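Local coordinates for protein meta cleavage compound hydrolase (Janthinobacterium, PDB 1J1I) that hydrolyses a carbon-carbon bond in the meta-cleavage product formed during carbazole degradation, releasing anthranilate, as a member of the alpha/beta-hydrolase family, at residues Arg56-Ile61 against Glu269-Ala274; Ala169-Gly174 against Gly260-Ile265. One frame throughout, in Å; residues are numbered along the deposited sequence.

Contact 1 of 2, residues Arg56-Ile61 against Glu269-Ala274; sequences RNVIPI and EDFANA
The Phe-271 ring receives Val-58 obliquely, its CD2 lying 4.2 Å from CG2 of the valine, while Met-264 packs against the same ring atom. Two other flat groups flank the contact: the Glu-269 carboxylate, whose OE2 is 3.6 Å from Ile-61 CD1, and the Asn-273 amide, whose OD1 is 4.1 Å from Ile-61 CG2. Both side chains cross the isoleucine at about a right angle. In this alpha/beta-hydrolase fold the contact joins residues 56-61, which lead into the short helix 59-62, to the C-terminal helix 268-281. No hydrogen bond links the two segments; branched side chains pack on a helix surface. Ala-272 is the small residue at the middle, its CB 3.5 Å from Ile-61 CG2 and 3.6 Å from Ile-61 CD1. Val-58 divides its two methyls: with CG1 trans to the backbone N (chi1 171°), CG1 faces Ala-272 CB at 4.2 Å and CG2 faces Phe-271. Cutting Ile-61 back to an alanine removes CG1, CG2 and CD1, and would probably open a gap over the Ala-272 methyl and leave Glu-269 OE2 and Asn-273 OD1 without their aliphatic neighbour. Asp-270 points away from residues 56-61 and serves the dimer, its OD1 hydrogen-bonded to Trp-252 NE1 of the second subunit and its OD2 to Tyr-254 OH of its own chain. Glu-269 reaches back toward Ile-61 through a bend at chi2 (-112°), which turns OE2 to the Ile-61 CD1 methyl, across the isoleucine chain rather than along it.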
ATOM      1  N   ARG A  56      -2.270  -5.349 -20.731  1.00 25.30           N
ATOM      2  CA  ARG A  56      -3.417  -6.130 -21.181  1.00 26.35           C
ATOM      3  C   ARG A  56      -4.473  -6.413 -20.112  1.00 26.04           C
ATOM      4  O   ARG A  56      -5.640  -6.052 -20.273  1.00 25.15           O
ATOM      5  CB  ARG A  56      -2.931  -7.454 -21.774  1.00 29.52           C
ATOM      6  CG  ARG A  56      -3.894  -8.079 -22.763  1.00 39.08           C
ATOM      7  CD  ARG A  56      -3.138  -8.971 -23.737  1.00 44.69           C
ATOM      8  NE  ARG A  56      -3.872  -9.155 -24.986  1.00 53.61           N
ATOM      9  CZ  ARG A  56      -3.336  -9.636 -26.105  1.00 57.56           C
ATOM     10  NH1 ARG A  56      -2.055  -9.986 -26.135  1.00 57.05           N
ATOM     11  NH2 ARG A  56      -4.080  -9.763 -27.196  1.00 59.94           N
ATOM     12  N   ASN A  57      -4.058  -7.051 -19.024  1.00 25.71           N
ATOM     13  CA  ASN A  57      -4.972  -7.418 -17.948  1.00 31.18           C
ATOM     14  C   ASN A  57      -5.293  -6.329 -16.934  1.00 30.62           C
ATOM     15  O   ASN A  57      -6.142  -6.522 -16.064  1.00 30.41           O
ATOM     16  CB  ASN A  57      -4.436  -8.650 -17.216  1.00 34.54           C
ATOM     17  CG  ASN A  57      -4.296  -9.846 -18.131  1.00 38.14           C
ATOM     18  OD1 ASN A  57      -5.223 -10.186 -18.867  1.00 39.78           O
ATOM     19  ND2 ASN A  57      -3.135 -10.493 -18.092  1.00 36.97           N
ATOM     20  N   VAL A  58      -4.622  -5.186 -17.037  1.00 26.34           N
ATOM     21  CA  VAL A  58      -4.874  -4.092 -16.112  1.00 24.63           C
ATOM     22  C   VAL A  58      -5.871  -3.087 -16.685  1.00 25.35           C
ATOM     23  O   VAL A  58      -6.736  -2.577 -15.968  1.00 22.97           O
ATOM     24  CB  VAL A  58      -3.556  -3.364 -15.742  1.00 24.07           C
ATOM     25  CG1 VAL A  58      -3.855  -2.100 -14.949  1.00 25.23           C
ATOM     26  CG2 VAL A  58      -2.666  -4.295 -14.918  1.00 28.05           C
ATOM     27  N   ILE A  59      -5.764  -2.824 -17.985  1.00 26.73           N
ATOM     28  CA  ILE A  59      -6.641  -1.864 -18.641  1.00 25.31           C
ATOM     29  C   ILE A  59      -8.135  -2.042 -18.350  1.00 24.33           C
ATOM     30  O   ILE A  59      -8.798  -1.084 -17.965  1.00 21.15           O
ATOM     31  CB  ILE A  59      -6.420  -1.857 -20.173  1.00 23.29           C
ATOM     32  CG1 ILE A  59      -4.991  -1.411 -20.487  1.00 24.43           C
ATOM     33  CG2 ILE A  59      -7.403  -0.898 -20.844  1.00 27.11           C
ATOM     34  CD1 ILE A  59      -4.596  -1.584 -21.943  1.00 26.03           C
ATOM     35  N   PRO A  60      -8.677  -3.271 -18.505  1.00 29.10           N
ATOM     36  CA  PRO A  60     -10.101  -3.535 -18.257  1.00 28.92           C
ATOM     37  C   PRO A  60     -10.550  -3.106 -16.870  1.00 27.93           C
ATOM     38  O   PRO A  60     -11.604  -2.495 -16.700  1.00 29.62           O
ATOM     39  CB  PRO A  60     -10.202  -5.052 -18.434  1.00 31.88           C
ATOM     40  CG  PRO A  60      -9.108  -5.342 -19.430  1.00 35.39           C
ATOM     41  CD  PRO A  60      -7.990  -4.536 -18.804  1.00 30.58           C
ATOM     42  N   ILE A  61      -9.737  -3.438 -15.878  1.00 26.34           N
ATOM     43  CA  ILE A  61     -10.056  -3.107 -14.501  1.00 24.18           C
ATOM     44  C   ILE A  61     -10.094  -1.599 -14.281  1.00 23.36           C
ATOM     45  O   ILE A  61     -11.061  -1.061 -13.736  1.00 25.84           O
ATOM     46  CB  ILE A  61      -9.027  -3.739 -13.539  1.00 23.26           C
ATOM     47  CG1 ILE A  61      -8.981  -5.256 -13.755  1.00 29.24           C
ATOM     48  CG2 ILE A  61      -9.393  -3.420 -12.105  1.00 27.86           C
ATOM     49  CD1 ILE A  61      -7.859  -5.957 -13.007  1.00 25.14           C
ATOM     50  N   GLU A 269      -4.628  -7.985 -10.898  1.00 19.62           N
ATOM     51  CA  GLU A 269      -5.752  -7.595 -10.050  1.00 26.94           C
ATOM     52  C   GLU A 269      -5.280  -6.813  -8.828  1.00 26.44           C
ATOM     53  O   GLU A 269      -5.867  -5.791  -8.457  1.00 24.05           O
ATOM     54  CB  GLU A 269      -6.525  -8.832  -9.596  1.00 32.12           C
ATOM     55  CG  GLU A 269      -7.297  -9.517 -10.709  1.00 41.52           C
ATOM     56  CD  GLU A 269      -8.800  -9.394 -10.530  1.00 53.71           C
ATOM     57  OE1 GLU A 269      -9.334  -9.960  -9.549  1.00 56.40           O
ATOM     58  OE2 GLU A 269      -9.448  -8.729 -11.368  1.00 56.74           O
ATOM     59  N   ASP A 270      -4.219  -7.308  -8.204  1.00 26.38           N
ATOM     60  CA  ASP A 270      -3.661  -6.664  -7.026  1.00 21.32           C
ATOM     61  C   ASP A 270      -3.195  -5.256  -7.392  1.00 21.60           C
ATOM     62  O   ASP A 270      -3.567  -4.280  -6.746  1.00 23.60           O
ATOM     63  CB  ASP A 270      -2.490  -7.495  -6.484  1.00 19.53           C
ATOM     64  CG  ASP A 270      -1.936  -6.948  -5.173  1.00 23.38           C
ATOM     65  OD1 ASP A 270      -1.054  -7.599  -4.575  1.00 24.78           O
ATOM     66  OD2 ASP A 270      -2.380  -5.867  -4.744  1.00 26.81           O
ATOM     67  N   PHE A 271      -2.390  -5.150  -8.442  1.00 23.76           N
ATOM     68  CA  PHE A 271      -1.887  -3.851  -8.866  1.00 21.56           C
ATOM     69  C   PHE A 271      -2.984  -2.868  -9.268  1.00 22.28           C
ATOM     70  O   PHE A 271      -2.952  -1.700  -8.872  1.00 21.53           O
ATOM     71  CB  PHE A 271      -0.923  -3.996 -10.044  1.00 21.62           C
ATOM     72  CG  PHE A 271      -0.464  -2.680 -10.587  1.00 21.61           C
ATOM     73  CD1 PHE A 271       0.591  -1.994  -9.985  1.00 25.04           C
ATOM     74  CD2 PHE A 271      -1.141  -2.078 -11.643  1.00 19.60           C
ATOM     75  CE1 PHE A 271       0.957  -0.723 -10.421  1.00 27.52           C
ATOM     76  CE2 PHE A 271      -0.782  -0.808 -12.084  1.00 21.16           C
ATOM     77  CZ  PHE A 271       0.270  -0.130 -11.472  1.00 22.37           C
ATOM     78  N   ALA A 272      -3.934  -3.337 -10.073  1.00 19.59           N
ATOM     79  CA  ALA A 272      -5.025  -2.497 -10.549  1.00 22.42           C
ATOM     80  C   ALA A 272      -5.863  -1.944  -9.408  1.00 23.45           C
ATOM     81  O   ALA A 272      -6.241  -0.774  -9.418  1.00 20.84           O
ATOM     82  CB  ALA A 272      -5.916  -3.285 -11.514  1.00 21.46           C
ATOM     83  N   ASN A 273      -6.162  -2.795  -8.435  1.00 28.40           N
ATOM     84  CA  ASN A 273      -6.960  -2.386  -7.288  1.00 26.15           C
ATOM     85  C   ASN A 273      -6.223  -1.386  -6.414  1.00 21.77           C
ATOM     86  O   ASN A 273      -6.816  -0.429  -5.929  1.00 21.31           O
ATOM     87  CB  ASN A 273      -7.365  -3.610  -6.465  1.00 27.19           C
ATOM     88  CG  ASN A 273      -8.674  -4.214  -6.935  1.00 37.18           C
ATOM     89  OD1 ASN A 273      -8.896  -4.399  -8.132  1.00 40.51           O
ATOM     90  ND2 ASN A 273      -9.549  -4.528  -5.988  1.00 52.23           N
ATOM     91  N   ALA A 274      -4.929  -1.609  -6.215  1.00 20.61           N
ATOM     92  CA  ALA A 274      -4.127  -0.704  -5.404  1.00 21.33           C
ATOM     93  C   ALA A 274      -4.091   0.665  -6.084  1.00 27.53           C
ATOM     94  O   ALA A 274      -4.113   1.709  -5.420  1.00 23.37           O
ATOM     95  CB  ALA A 274      -2.712  -1.252  -5.252  1.00 21.38           C
TER

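Contact 2 of 2, residues Ala169-Gly174 against Gly260-Ile265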
ATOM      1  N   ALA A 169      13.346 -14.509 -15.180  1.00 34.13           N
ATOM      2  CA  ALA A 169      14.318 -13.829 -14.332  1.00 37.59           C
ATOM      3  C   ALA A 169      13.775 -12.578 -13.641  1.00 41.14           C
ATOM      4  O   ALA A 169      14.098 -12.317 -12.481  1.00 38.44           O
ATOM      5  CB  ALA A 169      15.550 -13.470 -15.151  1.00 39.20           C
ATOM      6  N   LEU A 170      12.945 -11.815 -14.350  1.00 35.79           N
ATOM      7  CA  LEU A 170      12.386 -10.571 -13.816  1.00 34.60           C
ATOM      8  C   LEU A 170      11.090 -10.714 -13.026  1.00 33.83           C
ATOM      9  O   LEU A 170      10.567  -9.725 -12.503  1.00 30.90           O
ATOM     10  CB  LEU A 170      12.142  -9.580 -14.956  1.00 34.52           C
ATOM     11  CG  LEU A 170      13.310  -9.265 -15.888  1.00 40.72           C
ATOM     12  CD1 LEU A 170      12.915  -8.114 -16.799  1.00 41.41           C
ATOM     13  CD2 LEU A 170      14.540  -8.898 -15.083  1.00 42.91           C
ATOM     14  N   THR A 171      10.569 -11.933 -12.947  1.00 29.97           N
ATOM     15  CA  THR A 171       9.322 -12.185 -12.235  1.00 29.62           C
ATOM     16  C   THR A 171       9.525 -13.093 -11.021  1.00 28.82           C
ATOM     17  O   THR A 171      10.561 -13.743 -10.891  1.00 32.17           O
ATOM     18  CB  THR A 171       8.280 -12.823 -13.179  1.00 31.11           C
ATOM     19  OG1 THR A 171       8.834 -13.999 -13.784  1.00 28.79           O
ATOM     20  CG2 THR A 171       7.884 -11.840 -14.274  1.00 24.79           C
ATOM     21  N   ASN A 172       8.532 -13.127 -10.134  1.00 29.46           N
ATOM     22  CA  ASN A 172       8.605 -13.957  -8.932  1.00 31.37           C
ATOM     23  C   ASN A 172       8.581 -15.437  -9.316  1.00 34.06           C
ATOM     24  O   ASN A 172       8.031 -15.810 -10.354  1.00 29.98           O
ATOM     25  CB  ASN A 172       7.438 -13.630  -7.989  1.00 27.86           C
ATOM     26  CG  ASN A 172       6.119 -14.215  -8.456  1.00 31.33           C
ATOM     27  OD1 ASN A 172       5.827 -15.387  -8.218  1.00 32.44           O
ATOM     28  ND2 ASN A 172       5.317 -13.400  -9.128  1.00 24.33           N
ATOM     29  N   ASP A 173       9.173 -16.273  -8.469  1.00 35.88           N
ATOM     30  CA  ASP A 173       9.257 -17.710  -8.729  1.00 38.76           C
ATOM     31  C   ASP A 173       7.933 -18.409  -9.010  1.00 35.37           C
ATOM     32  O   ASP A 173       7.920 -19.527  -9.520  1.00 38.96           O
ATOM     33  CB  ASP A 173       9.959 -18.417  -7.564  1.00 42.88           C
ATOM     34  CG  ASP A 173      11.305 -17.802  -7.228  1.00 44.34           C
ATOM     35  OD1 ASP A 173      12.015 -17.359  -8.157  1.00 45.78           O
ATOM     36  OD2 ASP A 173      11.663 -17.772  -6.031  1.00 51.63           O
ATOM     37  N   GLY A 174       6.820 -17.763  -8.682  1.00 34.07           N
ATOM     38  CA  GLY A 174       5.527 -18.377  -8.915  1.00 33.21           C
ATOM     39  C   GLY A 174       4.847 -17.950 -10.202  1.00 37.54           C
ATOM     40  O   GLY A 174       3.771 -18.445 -10.531  1.00 37.49           O
ATOM     41  N   GLY A 260       8.068  -9.772  -8.462  1.00 19.51           N
ATOM     42  CA  GLY A 260       9.321  -9.348  -9.053  1.00 20.07           C
ATOM     43  C   GLY A 260       9.286  -7.909  -9.539  1.00 24.60           C
ATOM     44  O   GLY A 260       8.710  -7.036  -8.886  1.00 21.05           O
ATOM     45  N   HIS A 261       9.885  -7.680 -10.704  1.00 21.89           N
ATOM     46  CA  HIS A 261       9.992  -6.355 -11.309  1.00 23.52           C
ATOM     47  C   HIS A 261       8.754  -5.869 -12.076  1.00 22.94           C
ATOM     48  O   HIS A 261       8.656  -4.683 -12.395  1.00 19.84           O
ATOM     49  CB  HIS A 261      11.222  -6.347 -12.231  1.00 24.09           C
ATOM     50  CG  HIS A 261      11.649  -4.982 -12.684  1.00 20.72           C
ATOM     51  ND1 HIS A 261      11.911  -3.951 -11.807  1.00 21.90           N
ATOM     52  CD2 HIS A 261      11.908  -4.497 -13.922  1.00 24.08           C
ATOM     53  CE1 HIS A 261      12.313  -2.889 -12.485  1.00 24.70           C
ATOM     54  NE2 HIS A 261      12.320  -3.194 -13.771  1.00 22.99           N
ATOM     55  N   TRP A 262       7.814  -6.772 -12.365  1.00 21.48           N
ATOM     56  CA  TRP A 262       6.601  -6.418 -13.113  1.00 21.34           C
ATOM     57  C   TRP A 262       5.291  -6.688 -12.367  1.00 24.28           C
ATOM     58  O   TRP A 262       4.520  -7.563 -12.756  1.00 22.87           O
ATOM     59  CB  TRP A 262       6.554  -7.170 -14.452  1.00 27.22           C
ATOM     60  CG  TRP A 262       7.705  -6.907 -15.379  1.00 28.62           C
ATOM     61  CD1 TRP A 262       8.502  -5.798 -15.408  1.00 33.39           C
ATOM     62  CD2 TRP A 262       8.145  -7.746 -16.454  1.00 30.20           C
ATOM     63  NE1 TRP A 262       9.411  -5.895 -16.435  1.00 34.31           N
ATOM     64  CE2 TRP A 262       9.214  -7.081 -17.092  1.00 28.32           C
ATOM     65  CE3 TRP A 262       7.739  -8.996 -16.939  1.00 30.54           C
ATOM     66  CZ2 TRP A 262       9.884  -7.624 -18.196  1.00 31.91           C
ATOM     67  CZ3 TRP A 262       8.405  -9.538 -18.040  1.00 32.69           C
ATOM     68  CH2 TRP A 262       9.467  -8.848 -18.653  1.00 29.14           C
ATOM     69  N   ALA A 263       5.023  -5.924 -11.312  1.00 24.15           N
ATOM     70  CA  ALA A 263       3.806  -6.117 -10.532  1.00 21.01           C
ATOM     71  C   ALA A 263       2.527  -6.141 -11.377  1.00 22.67           C
ATOM     72  O   ALA A 263       1.650  -6.973 -11.154  1.00 18.47           O
ATOM     73  CB  ALA A 263       3.701  -5.031  -9.455  1.00 21.88           C
ATOM     74  N   MET A 264       2.420  -5.237 -12.351  1.00 24.21           N
ATOM     75  CA  MET A 264       1.220  -5.170 -13.191  1.00 24.02           C
ATOM     76  C   MET A 264       0.985  -6.424 -14.036  1.00 23.52           C
ATOM     77  O   MET A 264      -0.143  -6.683 -14.468  1.00 22.84           O
ATOM     78  CB  MET A 264       1.274  -3.954 -14.121  1.00 23.04           C
ATOM     79  CG  MET A 264       2.213  -4.112 -15.303  1.00 24.22           C
ATOM     80  SD  MET A 264       3.938  -4.279 -14.837  1.00 24.53           S
ATOM     81  CE  MET A 264       4.689  -4.430 -16.438  1.00 36.08           C
ATOM     82  N   ILE A 265       2.049  -7.181 -14.288  1.00 21.66           N
ATOM     83  CA  ILE A 265       1.939  -8.405 -15.076  1.00 25.74           C
ATOM     84  C   ILE A 265       1.809  -9.628 -14.166  1.00 25.53           C
ATOM     85  O   ILE A 265       0.990 -10.513 -14.416  1.00 27.35           O
ATOM     86  CB  ILE A 265       3.175  -8.602 -16.001  1.00 26.08           C
ATOM     87  CG1 ILE A 265       3.225  -7.493 -17.057  1.00 28.28           C
ATOM     88  CG2 ILE A 265       3.110  -9.968 -16.680  1.00 29.95           C
ATOM     89  CD1 ILE A 265       4.466  -7.534 -17.940  1.00 26.03           C
TER
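This buried contact joins the C-terminal end of helix 160-170, in the helical region inserted between strands 131-137 and 225-230, and the loop after it to the His-261 loop, which follows strand 251-256 and leads into helix 263-266. One backbone bond ties them: His-261 N donates to Leu-170 O at 2.8 Å, with an N-H...O angle of 160° and nearly along the C=O axis. Gly-260 fits tightly beside it, since a CB there would come within 2.5 Å of Leu-170 O. Leu-170 lies with its CB over one face of the Trp-262 indole, and its CD1 closes to 3.4 Å from CZ2. Thr-171 CG2 meets the same ring system obliquely, 3.9 Å from CE3. Asn-172 OD1 accepts from Gly-174 N in an Asx turn, while Glu-266 bridges the two segments, taking bonds from Asn-172 ND2, Gly-260 N and Trp-262 N. A trans chi1 (-167°) carries the His-261 imidazole away from the backbone N, where ND1 bonds Asp-233 OD2, consistent with the Ser-114/His-261/Asp-233 catalytic triad of alpha/beta-hydrolases. Trp-262 packs on Leu-166 and Val-167 of helix 160-170, and Met-264, at the start of helix 263-266, lies against Met-137 of strand 131-137 and Trp-55 of helix 51-55.

Overall arrangement
Helices 263-266 and 268-281 follow each other in the chain, so one continuous region supplies a side to both contacts, whose centres are 15 Å apart. They touch where Val-58 CG2 packs on Met-264 O at 3.5 Å. Contact 2 is nested inside the loop closed by contact 1. It is buried, depends on backbone and glutamate hydrogen bonds as well as an indole, and includes the probable catalytic histidine. Contact 1 is only partly buried and purely side-chain packing between its segments; it lies farther from the active-site residues, with Phe-271 about 11 Å from Ser-114 between side chains, and borders the second subunit.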